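Long-range contacts in lectin (Pleurotus ostreatus, PDB 6KBJ), which binds calcium at two sites and N-acetyl-D-galactosamine at one of them, as a fungal lectin built of beta sheets: residues A[221-226]-A[349-354]; A[247-252]-A[286-291]. One frame throughout, in Å; residues are numbered along the deposited sequence.

Contact 1: A[221-226]-A[349-354]; sequences IWTSDN and GWESAK
Trp222 and Lys354 face each other as an antiparallel hydrogen-bonded pair, joining the outermost strand 219-222 to strand 351-358. Trp222 N reaches Lys354 O at 2.8 Å, and Lys354 N returns to Trp222 O at 2.6 Å. Just before the pair, Ile221 CA lies 3.1 Å from Lys354 O, a CA-H...O contact that gives this carbonyl a second donor. Beyond Trp222 the chain bends away through 223-226, and side chains take over from backbone. The Ala353 methyl points toward the edge strand and packs on Ile221 CD1 at 3.9 Å, where a small apolar side chain fits. The Lys354 chain, with CG anti to the backbone N (chi1 -165°) and extended beyond, runs alongside the turn, past Ser224 CA, and directs its ammonium NZ at the carbonyl of Asn226; the modelled contact is shorter than a normal hydrogen bond, so its exact length is doubtful. On the other flank Glu351 forks over Ser224. Ser224 OG donates to OE1 at 3.0 Å from above the carboxylate plane, while Ser224 N makes a weak but straight bond to OE2, which also has a weak bond from Gln334. Trp222 lies near Asn301, a ligand of the second calcium. The backbone ladder thus ends at Trp222, and the following turn is joined to 349-354 by polar side chains that reach Ser224 and Asn226.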
# COMPACT_ATOMS: atom_id res chain seq x y z
N ILE A 221 -14.99 -4.82 -14.74
CA ILE A 221 -16.26 -5.51 -14.51
C ILE A 221 -17.37 -4.63 -14.95
O ILE A 221 -17.25 -3.38 -14.98
CB ILE A 221 -16.50 -6.03 -13.03
CG1 ILE A 221 -16.64 -4.90 -12.02
CG2 ILE A 221 -15.39 -7.00 -12.67
CD1 ILE A 221 -16.93 -5.37 -10.58
N TRP A 222 -18.46 -5.31 -15.20
CA TRP A 222 -19.73 -4.59 -15.32
C TRP A 222 -20.86 -5.59 -15.05
O TRP A 222 -20.69 -6.79 -14.75
CB TRP A 222 -19.84 -3.95 -16.76
CG TRP A 222 -20.69 -2.71 -16.95
CD1 TRP A 222 -21.86 -2.67 -17.63
CD2 TRP A 222 -20.46 -1.36 -16.46
NE1 TRP A 222 -22.37 -1.38 -17.58
CE2 TRP A 222 -21.54 -0.57 -16.86
CE3 TRP A 222 -19.49 -0.77 -15.68
CZ2 TRP A 222 -21.65 0.76 -16.59
CZ3 TRP A 222 -19.60 0.59 -15.39
CH2 TRP A 222 -20.67 1.33 -15.87
N THR A 223 -22.01 -5.03 -15.20
CA THR A 223 -23.30 -5.69 -15.31
C THR A 223 -23.33 -6.45 -16.65
O THR A 223 -22.58 -6.12 -17.58
CB THR A 223 -24.23 -4.51 -15.10
OG1 THR A 223 -24.93 -4.58 -13.81
CG2 THR A 223 -24.91 -4.23 -16.13
N SER A 224 -24.10 -7.51 -16.66
CA SER A 224 -24.33 -8.50 -17.74
C SER A 224 -24.82 -8.07 -19.13
O SER A 224 -24.79 -8.81 -20.11
CB SER A 224 -25.50 -9.35 -17.26
OG SER A 224 -24.89 -10.50 -16.95
N ASP A 225 -25.56 -7.02 -19.06
CA ASP A 225 -25.65 -5.94 -19.98
C ASP A 225 -24.59 -5.61 -21.09
O ASP A 225 -24.92 -5.07 -22.13
CB ASP A 225 -25.50 -4.77 -18.95
CG ASP A 225 -26.49 -3.85 -19.10
OD1 ASP A 225 -27.38 -4.33 -19.81
OD2 ASP A 225 -26.38 -2.70 -18.67
N ASN A 226 -23.32 -5.70 -20.70
CA ASN A 226 -22.14 -5.30 -21.48
C ASN A 226 -21.84 -6.53 -22.34
O ASN A 226 -21.42 -7.56 -21.77
CB ASN A 226 -21.01 -4.99 -20.50
CG ASN A 226 -19.83 -4.30 -21.13
OD1 ASN A 226 -19.38 -4.70 -22.19
ND2 ASN A 226 -19.28 -3.29 -20.43
N GLY A 349 -31.58 -10.50 -5.91
CA GLY A 349 -31.73 -9.80 -7.24
C GLY A 349 -30.57 -8.90 -7.72
O GLY A 349 -30.72 -8.19 -8.70
N TRP A 350 -29.44 -8.90 -6.99
CA TRP A 350 -28.15 -8.53 -7.51
C TRP A 350 -27.54 -9.75 -8.18
O TRP A 350 -27.62 -10.81 -7.65
CB TRP A 350 -27.22 -8.02 -6.40
CG TRP A 350 -27.69 -6.73 -5.76
CD1 TRP A 350 -28.89 -6.50 -5.08
CD2 TRP A 350 -26.98 -5.50 -5.69
NE1 TRP A 350 -28.95 -5.20 -4.66
CE2 TRP A 350 -27.80 -4.57 -4.98
CE3 TRP A 350 -25.74 -5.08 -6.19
CZ2 TRP A 350 -27.42 -3.25 -4.76
CZ3 TRP A 350 -25.37 -3.77 -5.97
CH2 TRP A 350 -26.22 -2.86 -5.27
N GLU A 351 -26.90 -9.58 -9.32
CA GLU A 351 -26.12 -10.70 -9.97
C GLU A 351 -24.61 -10.66 -9.61
O GLU A 351 -24.10 -9.63 -9.22
CB GLU A 351 -26.24 -10.61 -11.50
CG GLU A 351 -25.70 -9.27 -12.13
CD GLU A 351 -26.05 -9.05 -13.61
OE1 GLU A 351 -26.31 -10.06 -14.31
OE2 GLU A 351 -26.12 -7.88 -14.04
N SER A 352 -23.92 -11.76 -9.77
CA SER A 352 -22.49 -11.78 -10.00
C SER A 352 -22.08 -10.82 -11.09
O SER A 352 -22.71 -10.82 -12.17
CB SER A 352 -22.10 -13.12 -10.50
OG SER A 352 -22.17 -13.89 -9.38
N ALA A 353 -21.08 -10.00 -10.82
CA ALA A 353 -20.59 -9.02 -11.78
C ALA A 353 -19.95 -9.80 -12.91
O ALA A 353 -19.42 -10.88 -12.72
CB ALA A 353 -19.57 -8.13 -11.15
N LYS A 354 -20.07 -9.25 -14.10
CA LYS A 354 -19.45 -9.84 -15.30
C LYS A 354 -18.00 -9.27 -15.50
O LYS A 354 -17.82 -8.05 -15.48
CB LYS A 354 -20.29 -9.47 -16.53
CG LYS A 354 -19.93 -10.34 -17.74
CD LYS A 354 -20.60 -9.78 -19.01
CE LYS A 354 -20.01 -10.42 -20.28
NZ LYS A 354 -20.75 -9.92 -21.48

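Contact 2: A[247-252]-A[286-291]; sequences KVAVCA and PNLHPT
Leu288 projects from the loop onto the backbone of strand 249-259. Both its methyls reach Ala252 CB, CD2 at 3.7 Å, and CD2 also lies on the peptide after Cys251, 3.3 Å from Cys251 C. Nearer the root, CB of Leu288 rests 3.3 Å from Val250 O. A branched leucine can span this ground because the side chains meeting it here are the methyls of Ala249 and Ala252, while Val250 points away, to Val88 and Thr315. Ala249 CB is directed toward the loop, 3.7 Å from each of the carbonyl oxygens of His289 and Pro290. At one end the loop is fixed by a single backbone bond, Ala249 N to Pro290 O, 3.0 Å long and nearly straight at 175°, although the donor stands 31° off the carbonyl plane. Beside it Val248 CG1 and Pro290 CB meet loosely. Pro290 lays its CD over the centre of the His289 ring, while His289 ND1 accepts Thr291 N, a bond internal to the loop; Phe292 N also donates to this nitrogen. At the other end Cys251 SG, put beside the backbone N by chi1 of -57°, passes Pro286 CA at 3.9 Å on its way to the disulfide with Cys89. This is plain packing of a proline-rich connection, between strands 281-285 and 293-300, along the start of a strand in an antiparallel beta-sandwich domain, next to a disulfide that ties it to strand 87-96.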
# COMPACT_ATOMS: atom_id res chain seq x y z
N LYS A 247 -10.30 -11.17 13.00
CA LYS A 247 -9.11 -10.26 12.87
C LYS A 247 -9.60 -8.91 13.10
O LYS A 247 -10.79 -8.70 13.27
CB LYS A 247 -8.44 -10.34 11.48
CG LYS A 247 -7.97 -11.73 11.11
CD LYS A 247 -7.45 -11.79 9.67
CE LYS A 247 -5.94 -11.84 9.63
NZ LYS A 247 -5.54 -11.94 8.19
N VAL A 248 -8.69 -7.95 13.14
CA VAL A 248 -9.04 -6.57 13.34
C VAL A 248 -8.40 -5.82 12.15
O VAL A 248 -7.17 -5.75 12.02
CB VAL A 248 -8.45 -6.08 14.66
CG1 VAL A 248 -8.73 -4.59 14.83
CG2 VAL A 248 -9.08 -6.89 15.84
N ALA A 249 -9.27 -5.32 11.29
CA ALA A 249 -8.99 -4.53 10.15
C ALA A 249 -8.68 -3.12 10.62
O ALA A 249 -9.39 -2.59 11.44
CB ALA A 249 -10.22 -4.53 9.19
N VAL A 250 -7.69 -2.48 10.00
CA VAL A 250 -7.26 -1.12 10.40
C VAL A 250 -7.42 -0.10 9.29
O VAL A 250 -8.22 0.80 9.43
CB VAL A 250 -5.81 -1.19 10.86
CG1 VAL A 250 -5.32 0.16 11.34
CG2 VAL A 250 -5.63 -2.29 11.91
N CYS A 251 -6.68 -0.20 8.15
CA CYS A 251 -6.81 0.83 7.07
C CYS A 251 -7.01 0.10 5.74
O CYS A 251 -6.65 -1.04 5.55
CB CYS A 251 -5.53 1.81 6.95
SG CYS A 251 -5.06 2.74 8.47
N ALA A 252 -7.57 0.81 4.81
CA ALA A 252 -7.72 0.31 3.48
C ALA A 252 -7.19 1.35 2.50
O ALA A 252 -7.27 2.56 2.78
CB ALA A 252 -9.17 0.04 3.24
N PRO A 286 -8.72 5.45 6.64
CA PRO A 286 -8.01 5.20 7.87
C PRO A 286 -8.90 4.73 9.08
O PRO A 286 -8.36 4.41 10.16
CB PRO A 286 -7.46 6.60 8.19
CG PRO A 286 -8.61 7.46 7.83
CD PRO A 286 -9.16 6.84 6.54
N ASN A 287 -10.23 4.73 8.92
CA ASN A 287 -11.20 4.58 10.06
C ASN A 287 -12.11 3.40 9.71
O ASN A 287 -13.31 3.49 9.79
CB ASN A 287 -12.10 5.85 10.22
CG ASN A 287 -12.82 6.20 8.93
OD1 ASN A 287 -12.39 5.77 7.85
ND2 ASN A 287 -13.86 7.04 9.01
N LEU A 288 -11.51 2.33 9.27
CA LEU A 288 -12.27 1.13 8.97
C LEU A 288 -12.98 0.56 10.26
O LEU A 288 -12.43 0.62 11.40
CB LEU A 288 -11.30 0.09 8.46
CG LEU A 288 -11.23 -0.39 7.02
CD1 LEU A 288 -11.76 0.46 5.95
CD2 LEU A 288 -9.93 -1.06 6.69
N HIS A 289 -14.13 -0.07 10.04
CA HIS A 289 -14.71 -0.97 11.03
C HIS A 289 -13.77 -2.16 11.27
O HIS A 289 -13.15 -2.64 10.37
CB HIS A 289 -16.13 -1.41 10.60
CG HIS A 289 -16.85 -2.21 11.65
ND1 HIS A 289 -16.62 -3.57 11.84
CD2 HIS A 289 -17.70 -1.81 12.65
CE1 HIS A 289 -17.31 -3.97 12.91
NE2 HIS A 289 -17.99 -2.93 13.39
N PRO A 290 -13.66 -2.66 12.50
CA PRO A 290 -12.77 -3.79 12.78
C PRO A 290 -13.02 -5.09 12.12
O PRO A 290 -12.11 -5.91 12.00
CB PRO A 290 -12.91 -4.01 14.32
CG PRO A 290 -13.58 -2.79 14.84
CD PRO A 290 -14.21 -2.02 13.74
N THR A 291 -14.26 -5.40 11.76
CA THR A 291 -14.52 -6.73 11.19
C THR A 291 -15.30 -6.79 9.92
O THR A 291 -15.26 -7.80 9.27
CB THR A 291 -15.23 -7.62 12.24
OG1 THR A 291 -16.41 -6.92 12.72
CG2 THR A 291 -14.28 -7.91 13.41

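Followed from the N terminus, the chain first lays down the sheets around residues 71-171 and then reaches 221-226, where contact 1 opens. The chain passes through strand 235-242 to 247-252, leaves it along strands 249-259, 262-266, 269-274 and 281-285, and returns in the 286-291 loop, so contact 2 closes a loop of 33 intervening residues. It then runs on to 349-354, where contact 1 closes one of 122. Contact 2 is therefore nested inside contact 1. Their centres lie 28 Å apart and they do not touch. Contact 1 secures an outermost strand of the seven-stranded sheet, whereas contact 2 seats the connection into strand 293-300 on the sheet that holds strands 249-259, 281-285 and 307-316.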